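Local coordinates for clavulanic acid biosynthesis oligopeptide binding protein 2 (PDB 2WOL) that probably binds oligopeptides as a family 5 extracellular solute-binding protein of the clavulanic acid biosynthetic pathway, at residues S39-P48 with W55-N64; H220-R230 with A244-G254. One frame throughout, in Å; residues are numbered along the deposited sequence.

From the N terminus, strand 34-39 leads into the loop 39-48, which folds back on the helix 54-63 that follows it; this closure is interaction 1. Much later, strand 225-230 turns back through a connection without helix or strand to pair with strand 248-253, making interaction 2. The two closures follow one another along the chain, neither nested nor crossed, yet they lie side by side with centres about 10 Å apart. One mixed sheet joins them: strand 34-39 runs parallel to 248-253, with Ser39 bonded through its backbone to Thr252. Helix 54-63 covers the leucine-rich face of that sheet, and Asp42 reaches the backbone N of Asp223.

Interaction 1 of 2, residues S39-P48 with W55-N64; sequences SSADVDSLDP and WVWLLQRLLN
The indole of Trp55 has Ser39 OG over one face and Val56 CG2, its helix neighbour, over the opposite one, both displaced toward the rim. Asp42 O comes to the edge near the ring plane, 3.5 Å from Trp55 CZ2. Val43 crosses the indole at about a right angle, its CG1 3.8 Å from Trp55 CH2 and 4.0 Å from Val56 CG2. A chi1 of 66°, with CG between backbone N and carbonyl carbon, carries the six-membered end of the indole to residues 39-43. Ser39 OG is itself fixed by donating to Ala41 O (2.6 Å), in the carbonyl plane and on a lone pair. Farther on, water replaces direct polar contact. Gln60 NE2 donates to two waters, one bonded to Ser45 O and the other to Leu46 O, while Pro48 CA packs 3.7 Å from NE2. The Gln60 amide is held from its other end by Asn64 ND2, which meets OE1 at 2.8 Å and a nearly straight 173°. Asp44 turns its carboxylate to Thr51 and Tyr52, and Ser45 OG accepts from Asp47 N. This last bond makes an ST turn, within the connection from the inner strand 34-39 to helix 54-63, which packs on one face of the mixed sheet.

Interaction 2 of 2, residues H220-R230 with A244-G254; sequences HEPDTLLHLER and ALPDRVELTIG
Leu226 pairs with Leu251 and Leu228 with Val249 as hydrogen-bonded pairs of two antiparallel strands inside a mixed five-stranded sheet. Each pair exchanges two backbone bonds; Leu228 N to Val249 O is 2.8 Å. Ile253 N adds a bond to Thr224 O, beside a classic beta bulge where Thr224 N and Leu225 N share Glu221 O. Leu226 and Leu228 pack on Leu59, and Val249 on Leu62, of helix 54-63. On the other face, Glu250 CG lies over the centre of the His227 ring (3.6 Å from its centroid, a CH-pi contact), with the carboxylate stacked 8° from the ring plane. The extended Arg248 chain brings NH2 to His227 ND1 at 3.0 Å; NH2 donates from a position tilted out of the ring plane, consistent with an unprotonated ND1. Arg248 NE donates to Glu250 OE2 on the anti lone pair, so one guanidinium links ring and carboxylate. Water satisfies Arg230 N and Asp247 O together. At the end of the ladder, the Arg230 guanidinium has Pro246 O over one face and takes Asp247 OD2 side-on, NE and NH2 converging on that oxygen in a salt bridge. End-on, NH1 and NH2 both donate to Ala244 O, with NH1 at 2.8 Å.

Interaction 1 of 2, residues S39-P48 with W55-N64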
loop_
_atom_site.group_PDB
_atom_site.type_symbol
_atom_site.label_atom_id
_atom_site.label_comp_id
_atom_site.label_asym_id
_atom_site.label_seq_id
_atom_site.Cartn_x
_atom_site.Cartn_y
_atom_site.Cartn_z
ATOM N N SER A 39 -1.283 -6.864 17.490
ATOM C CA SER A 39 -1.069 -7.356 16.134
ATOM C C SER A 39 -1.002 -8.875 16.191
ATOM O O SER A 39 -0.577 -9.448 17.205
ATOM C CB SER A 39 0.239 -6.795 15.561
ATOM O OG SER A 39 0.532 -7.347 14.285
ATOM N N SER A 40 -1.420 -9.521 15.106
ATOM C CA SER A 40 -1.305 -10.971 14.998
ATOM C C SER A 40 0.076 -11.383 14.504
ATOM O O SER A 40 0.443 -12.554 14.595
ATOM C CB SER A 40 -2.394 -11.541 14.083
ATOM O OG SER A 40 -2.099 -11.330 12.714
ATOM N N ALA A 41 0.829 -10.416 13.981
ATOM C CA ALA A 41 2.138 -10.666 13.389
ATOM C C ALA A 41 3.181 -9.704 13.939
ATOM O O ALA A 41 2.865 -8.577 14.315
ATOM C CB ALA A 41 2.060 -10.548 11.882
ATOM N N ASP A 42 4.429 -10.161 13.986
ATOM C CA ASP A 42 5.557 -9.312 14.351
ATOM C C ASP A 42 5.854 -8.358 13.193
ATOM O O ASP A 42 5.456 -8.605 12.051
ATOM C CB ASP A 42 6.781 -10.195 14.639
ATOM C CG ASP A 42 7.808 -9.528 15.553
ATOM O OD1 ASP A 42 7.705 -8.320 15.840
ATOM O OD2 ASP A 42 8.741 -10.239 15.984
ATOM N N VAL A 43 6.547 -7.266 13.493
ATOM C CA VAL A 43 7.078 -6.400 12.446
ATOM C C VAL A 43 7.992 -7.211 11.526
ATOM O O VAL A 43 8.632 -8.173 11.967
ATOM C CB VAL A 43 7.863 -5.195 13.035
ATOM C CG1 VAL A 43 6.960 -4.355 13.926
ATOM C CG2 VAL A 43 9.107 -5.655 13.807
ATOM N N ASP A 44 8.041 -6.839 10.251
ATOM C CA ASP A 44 9.008 -7.454 9.344
ATOM C C ASP A 44 10.426 -6.935 9.606
ATOM O O ASP A 44 11.401 -7.677 9.469
ATOM C CB ASP A 44 8.596 -7.308 7.864
ATOM C CG ASP A 44 8.321 -5.861 7.444
ATOM O OD1 ASP A 44 8.194 -4.973 8.311
ATOM O OD2 ASP A 44 8.216 -5.626 6.220
ATOM N N SER A 45 10.528 -5.670 10.009
ATOM C CA SER A 45 11.806 -5.052 10.356
ATOM C C SER A 45 11.595 -3.778 11.165
ATOM O O SER A 45 10.575 -3.095 11.007
ATOM C CB SER A 45 12.601 -4.729 9.086
ATOM O OG SER A 45 13.871 -4.185 9.407
ATOM N N LEU A 46 12.560 -3.477 12.035
ATOM C CA LEU A 46 12.634 -2.174 12.700
ATOM C C LEU A 46 13.663 -1.239 12.042
ATOM O O LEU A 46 13.877 -0.114 12.496
ATOM C CB LEU A 46 12.907 -2.329 14.203
ATOM C CG LEU A 46 11.794 -2.986 15.031
ATOM C CD1 LEU A 46 12.266 -3.224 16.454
ATOM C CD2 LEU A 46 10.508 -2.164 15.025
ATOM N N ASP A 47 14.303 -1.714 10.978
ATOM C CA ASP A 47 15.086 -0.845 10.112
ATOM C C ASP A 47 14.080 -0.124 9.217
ATOM O O ASP A 47 13.326 -0.771 8.489
ATOM C CB ASP A 47 16.080 -1.680 9.287
ATOM C CG ASP A 47 17.042 -0.831 8.466
ATOM O OD1 ASP A 47 16.645 0.250 7.992
ATOM O OD2 ASP A 47 18.202 -1.272 8.274
ATOM N N PRO A 48 14.045 1.222 9.269
ATOM C CA PRO A 48 13.025 1.942 8.489
ATOM C C PRO A 48 13.105 1.687 6.976
ATOM O O PRO A 48 12.116 1.874 6.262
ATOM C CB PRO A 48 13.317 3.417 8.803
ATOM C CG PRO A 48 14.725 3.437 9.289
ATOM C CD PRO A 48 14.918 2.144 10.016
ATOM N N TRP A 55 1.266 -1.490 7.857
ATOM C CA TRP A 55 1.082 -1.157 9.266
ATOM C C TRP A 55 2.384 -0.780 9.977
ATOM O O TRP A 55 2.361 -0.085 10.993
ATOM C CB TRP A 55 0.312 -2.252 10.012
ATOM C CG TRP A 55 0.998 -3.586 10.136
ATOM C CD1 TRP A 55 0.890 -4.648 9.281
ATOM C CD2 TRP A 55 1.845 -4.018 11.210
ATOM N NE1 TRP A 55 1.637 -5.706 9.745
ATOM C CE2 TRP A 55 2.228 -5.350 10.930
ATOM C CE3 TRP A 55 2.319 -3.408 12.382
ATOM C CZ2 TRP A 55 3.065 -6.083 11.780
ATOM C CZ3 TRP A 55 3.155 -4.141 13.228
ATOM C CH2 TRP A 55 3.517 -5.463 12.920
ATOM N N VAL A 56 3.514 -1.242 9.447
ATOM C CA VAL A 56 4.805 -0.818 9.982
ATOM C C VAL A 56 5.166 0.569 9.432
ATOM O O VAL A 56 5.747 1.385 10.150
ATOM C CB VAL A 56 5.921 -1.856 9.734
ATOM C CG1 VAL A 56 7.248 -1.368 10.319
ATOM C CG2 VAL A 56 5.544 -3.199 10.356
ATOM N N TRP A 57 4.802 0.856 8.179
ATOM C CA TRP A 57 4.928 2.227 7.667
ATOM C C TRP A 57 4.128 3.179 8.556
ATOM O O TRP A 57 4.577 4.278 8.879
ATOM C CB TRP A 57 4.440 2.343 6.223
ATOM C CG TRP A 57 5.198 1.505 5.240
ATOM C CD1 TRP A 57 6.440 0.958 5.406
ATOM C CD2 TRP A 57 4.761 1.116 3.926
ATOM N NE1 TRP A 57 6.805 0.258 4.281
ATOM C CE2 TRP A 57 5.794 0.337 3.357
ATOM C CE3 TRP A 57 3.595 1.349 3.176
ATOM C CZ2 TRP A 57 5.700 -0.214 2.072
ATOM C CZ3 TRP A 57 3.503 0.804 1.887
ATOM C CH2 TRP A 57 4.552 0.027 1.355
ATOM N N LEU A 58 2.940 2.731 8.954
ATOM C CA LEU A 58 2.074 3.486 9.847
ATOM C C LEU A 58 2.736 3.693 11.215
ATOM O O LEU A 58 2.726 4.800 11.756
ATOM C CB LEU A 58 0.747 2.735 9.987
ATOM C CG LEU A 58 -0.417 3.364 10.742
ATOM C CD1 LEU A 58 -1.006 4.523 9.938
ATOM C CD2 LEU A 58 -1.453 2.286 10.994
ATOM N N LEU A 59 3.319 2.626 11.758
ATOM C CA LEU A 59 4.047 2.693 13.024
ATOM C C LEU A 59 5.276 3.601 12.932
ATOM O O LEU A 59 5.649 4.256 13.908
ATOM C CB LEU A 59 4.462 1.288 13.462
ATOM C CG LEU A 59 5.189 1.125 14.794
ATOM C CD1 LEU A 59 4.275 1.448 15.968
ATOM C CD2 LEU A 59 5.723 -0.286 14.896
ATOM N N GLN A 60 5.908 3.630 11.761
ATOM C CA GLN A 60 7.077 4.479 11.544
ATOM C C GLN A 60 6.786 5.972 11.702
ATOM O O GLN A 60 7.699 6.763 11.942
ATOM C CB GLN A 60 7.727 4.180 10.187
ATOM C CG GLN A 60 8.654 2.964 10.228
ATOM C CD GLN A 60 9.920 3.199 11.039
ATOM O OE1 GLN A 60 10.259 4.334 11.384
ATOM N NE2 GLN A 60 10.630 2.120 11.336
ATOM N N ARG A 61 5.517 6.358 11.587
ATOM C CA ARG A 61 5.139 7.753 11.815
ATOM C C ARG A 61 5.394 8.179 13.272
ATOM O O ARG A 61 5.529 9.364 13.557
ATOM C CB ARG A 61 3.686 8.008 11.393
ATOM C CG ARG A 61 3.520 8.107 9.882
ATOM C CD ARG A 61 2.069 7.984 9.428
ATOM N NE ARG A 61 1.194 9.081 9.862
ATOM C CZ ARG A 61 1.167 10.302 9.325
ATOM N NH1 ARG A 61 2.009 10.647 8.355
ATOM N NH2 ARG A 61 0.301 11.197 9.782
ATOM N N LEU A 62 5.471 7.208 14.180
ATOM C CA LEU A 62 5.820 7.484 15.582
ATOM C C LEU A 62 7.324 7.511 15.828
ATOM O O LEU A 62 7.798 8.186 16.748
ATOM C CB LEU A 62 5.207 6.433 16.511
ATOM C CG LEU A 62 3.692 6.430 16.728
ATOM C CD1 LEU A 62 2.974 5.650 15.629
ATOM C CD2 LEU A 62 3.371 5.829 18.084
ATOM N N LEU A 63 8.063 6.756 15.015
ATOM C CA LEU A 63 9.483 6.487 15.257
ATOM C C LEU A 63 10.443 7.383 14.487
ATOM O O LEU A 63 11.514 7.725 14.992
ATOM C CB LEU A 63 9.795 5.022 14.935
ATOM C CG LEU A 63 9.170 3.953 15.830
ATOM C CD1 LEU A 63 9.360 2.584 15.198
ATOM C CD2 LEU A 63 9.772 3.999 17.226
ATOM N N ASN A 64 10.087 7.740 13.261
ATOM C CA ASN A 64 11.006 8.485 12.413
ATOM C C ASN A 64 10.318 9.541 11.586
ATOM O O ASN A 64 9.276 9.290 10.980
ATOM C CB ASN A 64 11.793 7.538 11.506
ATOM C CG ASN A 64 12.841 6.748 12.262
ATOM O OD1 ASN A 64 13.824 7.309 12.755
ATOM N ND2 ASN A 64 12.631 5.440 12.375
HETATM O O HOH W 1 10.829 -0.528 10.108
HETATM O O HOH W 2 12.999 2.390 13.108
#

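Interaction 2 of 2, residues H220-R230 with A244-G254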
loop_
_atom_site.group_PDB
_atom_site.type_symbol
_atom_site.label_atom_id
_atom_site.label_comp_id
_atom_site.label_asym_id
_atom_site.label_seq_id
_atom_site.Cartn_x
_atom_site.Cartn_y
_atom_site.Cartn_z
ATOM N N HIS A 220 12.141 -4.633 22.018
ATOM C CA HIS A 220 11.488 -5.507 21.059
ATOM C C HIS A 220 11.823 -6.942 21.435
ATOM O O HIS A 220 12.998 -7.319 21.484
ATOM C CB HIS A 220 11.950 -5.200 19.631
ATOM C CG HIS A 220 11.415 -6.146 18.598
ATOM N ND1 HIS A 220 10.077 -6.459 18.489
ATOM C CD2 HIS A 220 12.043 -6.834 17.616
ATOM C CE1 HIS A 220 9.905 -7.304 17.488
ATOM N NE2 HIS A 220 11.082 -7.549 16.943
ATOM N N GLU A 221 10.792 -7.725 21.733
ATOM C CA GLU A 221 10.955 -9.152 21.956
ATOM C C GLU A 221 10.247 -9.866 20.813
ATOM O O GLU A 221 9.020 -9.831 20.738
ATOM C CB GLU A 221 10.376 -9.570 23.314
ATOM C CG GLU A 221 10.715 -11.003 23.728
ATOM C CD GLU A 221 12.214 -11.247 23.838
ATOM O OE1 GLU A 221 12.902 -10.461 24.529
ATOM O OE2 GLU A 221 12.706 -12.226 23.235
ATOM N N PRO A 222 11.017 -10.495 19.903
ATOM C CA PRO A 222 10.440 -11.120 18.712
ATOM C C PRO A 222 9.222 -11.989 19.015
ATOM O O PRO A 222 9.225 -12.759 19.984
ATOM C CB PRO A 222 11.596 -11.962 18.170
ATOM C CG PRO A 222 12.803 -11.194 18.562
ATOM C CD PRO A 222 12.486 -10.645 19.934
ATOM N N ASP A 223 8.178 -11.815 18.199
ATOM C CA ASP A 223 6.925 -12.568 18.296
ATOM C C ASP A 223 6.184 -12.376 19.622
ATOM O O ASP A 223 5.272 -13.140 19.940
ATOM C CB ASP A 223 7.162 -14.063 18.026
ATOM C CG ASP A 223 7.755 -14.326 16.652
ATOM O OD1 ASP A 223 7.234 -13.785 15.654
ATOM O OD2 ASP A 223 8.747 -15.082 16.570
ATOM N N THR A 224 6.560 -11.350 20.382
ATOM C CA THR A 224 6.026 -11.180 21.732
ATOM C C THR A 224 5.548 -9.756 22.025
ATOM O O THR A 224 4.373 -9.543 22.346
ATOM C CB THR A 224 7.055 -11.645 22.792
ATOM O OG1 THR A 224 7.401 -13.014 22.540
ATOM C CG2 THR A 224 6.492 -11.516 24.203
ATOM N N LEU A 225 6.452 -8.787 21.924
ATOM C CA LEU A 225 6.102 -7.406 22.236
ATOM C C LEU A 225 7.029 -6.383 21.593
ATOM O O LEU A 225 8.161 -6.694 21.205
ATOM C CB LEU A 225 6.036 -7.188 23.759
ATOM C CG LEU A 225 7.289 -7.410 24.618
ATOM C CD1 LEU A 225 8.219 -6.200 24.593
ATOM C CD2 LEU A 225 6.886 -7.731 26.057
ATOM N N LEU A 226 6.526 -5.157 21.492
ATOM C CA LEU A 226 7.319 -4.009 21.091
ATOM C C LEU A 226 6.846 -2.831 21.923
ATOM O O LEU A 226 5.673 -2.454 21.868
ATOM C CB LEU A 226 7.148 -3.719 19.594
ATOM C CG LEU A 226 7.821 -2.460 19.039
ATOM C CD1 LEU A 226 9.346 -2.562 19.114
ATOM C CD2 LEU A 226 7.368 -2.215 17.611
ATOM N N HIS A 227 7.758 -2.274 22.712
ATOM C CA HIS A 227 7.449 -1.134 23.566
ATOM C C HIS A 227 8.188 0.095 23.072
ATOM O O HIS A 227 9.391 0.035 22.782
ATOM C CB HIS A 227 7.814 -1.438 25.023
ATOM C CG HIS A 227 6.899 -2.423 25.685
ATOM N ND1 HIS A 227 6.936 -2.677 27.038
ATOM C CD2 HIS A 227 5.910 -3.203 25.183
ATOM C CE1 HIS A 227 6.023 -3.583 27.340
ATOM N NE2 HIS A 227 5.385 -3.917 26.232
ATOM N N LEU A 228 7.450 1.196 22.967
ATOM C CA LEU A 228 7.992 2.480 22.557
ATOM C C LEU A 228 7.889 3.476 23.699
ATOM O O LEU A 228 6.862 3.556 24.378
ATOM C CB LEU A 228 7.241 3.028 21.339
ATOM C CG LEU A 228 7.047 2.150 20.097
ATOM C CD1 LEU A 228 6.446 2.997 18.984
ATOM C CD2 LEU A 228 8.347 1.493 19.628
ATOM N N GLU A 229 8.967 4.223 23.905
ATOM C CA GLU A 229 9.003 5.292 24.904
ATOM C C GLU A 229 9.242 6.624 24.201
ATOM O O GLU A 229 9.627 6.648 23.035
ATOM C CB GLU A 229 10.107 5.024 25.939
ATOM C CG GLU A 229 11.503 4.924 25.327
ATOM C CD GLU A 229 12.596 4.640 26.338
ATOM O OE1 GLU A 229 12.282 4.210 27.469
ATOM O OE2 GLU A 229 13.779 4.836 25.986
ATOM N N ARG A 230 9.015 7.729 24.905
ATOM C CA ARG A 230 9.253 9.045 24.333
ATOM C C ARG A 230 10.718 9.249 23.957
ATOM O O ARG A 230 11.629 8.812 24.669
ATOM C CB ARG A 230 8.823 10.145 25.301
ATOM C CG ARG A 230 7.319 10.262 25.493
ATOM C CD ARG A 230 6.982 11.609 26.122
ATOM N NE ARG A 230 5.562 11.758 26.432
ATOM C CZ ARG A 230 4.635 12.132 25.555
ATOM N NH1 ARG A 230 4.965 12.396 24.297
ATOM N NH2 ARG A 230 3.370 12.246 25.934
ATOM N N ALA A 244 2.008 13.442 19.521
ATOM C CA ALA A 244 2.702 12.646 20.545
ATOM C C ALA A 244 2.016 12.669 21.912
ATOM O O ALA A 244 2.604 13.078 22.917
ATOM C CB ALA A 244 4.156 13.079 20.660
ATOM N N LEU A 245 0.770 12.212 21.944
ATOM C CA LEU A 245 -0.021 12.260 23.173
ATOM C C LEU A 245 0.349 11.207 24.229
ATOM O O LEU A 245 0.590 11.562 25.379
ATOM C CB LEU A 245 -1.524 12.247 22.863
ATOM C CG LEU A 245 -2.031 13.407 22.002
ATOM C CD1 LEU A 245 -3.484 13.206 21.639
ATOM C CD2 LEU A 245 -1.830 14.771 22.681
ATOM N N PRO A 246 0.406 9.912 23.857
ATOM C CA PRO A 246 0.704 8.942 24.918
ATOM C C PRO A 246 2.139 9.042 25.429
ATOM O O PRO A 246 3.039 9.437 24.686
ATOM C CB PRO A 246 0.469 7.582 24.245
ATOM C CG PRO A 246 0.521 7.834 22.796
ATOM C CD PRO A 246 0.211 9.270 22.542
ATOM N N ASP A 247 2.342 8.691 26.694
ATOM C CA ASP A 247 3.688 8.631 27.252
ATOM C C ASP A 247 4.413 7.371 26.791
ATOM O O ASP A 247 5.639 7.326 26.774
ATOM C CB ASP A 247 3.643 8.664 28.782
ATOM C CG ASP A 247 3.308 10.037 29.330
ATOM O OD1 ASP A 247 2.912 10.109 30.511
ATOM O OD2 ASP A 247 3.439 11.037 28.593
ATOM N N ARG A 248 3.645 6.347 26.428
ATOM C CA ARG A 248 4.204 5.049 26.082
ATOM C C ARG A 248 3.273 4.350 25.101
ATOM O O ARG A 248 2.062 4.572 25.114
ATOM C CB ARG A 248 4.372 4.210 27.354
ATOM C CG ARG A 248 5.159 2.918 27.203
ATOM C CD ARG A 248 5.365 2.271 28.566
ATOM N NE ARG A 248 6.115 1.023 28.468
ATOM C CZ ARG A 248 7.442 0.946 28.484
ATOM N NH1 ARG A 248 8.174 2.049 28.602
ATOM N NH2 ARG A 248 8.036 -0.236 28.393
ATOM N N VAL A 249 3.854 3.519 24.241
ATOM C CA VAL A 249 3.086 2.701 23.313
ATOM C C VAL A 249 3.546 1.258 23.491
ATOM O O VAL A 249 4.741 0.966 23.402
ATOM C CB VAL A 249 3.274 3.169 21.845
ATOM C CG1 VAL A 249 2.479 2.290 20.883
ATOM C CG2 VAL A 249 2.866 4.632 21.688
ATOM N N GLU A 250 2.604 0.368 23.776
ATOM C CA GLU A 250 2.919 -1.038 23.984
ATOM C C GLU A 250 2.164 -1.898 22.982
ATOM O O GLU A 250 0.929 -1.941 22.991
ATOM C CB GLU A 250 2.589 -1.461 25.415
ATOM C CG GLU A 250 3.504 -0.831 26.454
ATOM C CD GLU A 250 3.141 -1.221 27.872
ATOM O OE1 GLU A 250 2.145 -1.949 28.066
ATOM O OE2 GLU A 250 3.855 -0.786 28.799
ATOM N N LEU A 251 2.919 -2.565 22.113
ATOM C CA LEU A 251 2.365 -3.492 21.140
ATOM C C LEU A 251 2.507 -4.932 21.628
ATOM O O LEU A 251 3.621 -5.389 21.907
ATOM C CB LEU A 251 3.060 -3.330 19.782
ATOM C CG LEU A 251 2.698 -4.345 18.691
ATOM C CD1 LEU A 251 1.233 -4.223 18.281
ATOM C CD2 LEU A 251 3.607 -4.199 17.479
ATOM N N THR A 252 1.376 -5.632 21.727
ATOM C CA THR A 252 1.349 -7.068 22.000
ATOM C C THR A 252 1.267 -7.796 20.663
ATOM O O THR A 252 0.418 -7.477 19.829
ATOM C CB THR A 252 0.155 -7.436 22.909
ATOM O OG1 THR A 252 0.350 -6.839 24.196
ATOM C CG2 THR A 252 0.017 -8.944 23.076
ATOM N N ILE A 253 2.159 -8.769 20.479
ATOM C CA ILE A 253 2.377 -9.431 19.192
ATOM C C ILE A 253 2.066 -10.926 19.251
ATOM O O ILE A 253 2.343 -11.585 20.255
ATOM C CB ILE A 253 3.856 -9.272 18.755
ATOM C CG1 ILE A 253 4.212 -7.787 18.613
ATOM C CG2 ILE A 253 4.142 -10.039 17.453
ATOM C CD1 ILE A 253 5.706 -7.505 18.458
ATOM N N GLY A 254 1.491 -11.452 18.171
ATOM C CA GLY A 254 1.435 -12.902 17.956
ATOM C C GLY A 254 0.132 -13.616 18.252
ATOM O O GLY A 254 0.080 -14.846 18.215
HETATM O O HOH W 3 8.105 7.345 27.708
#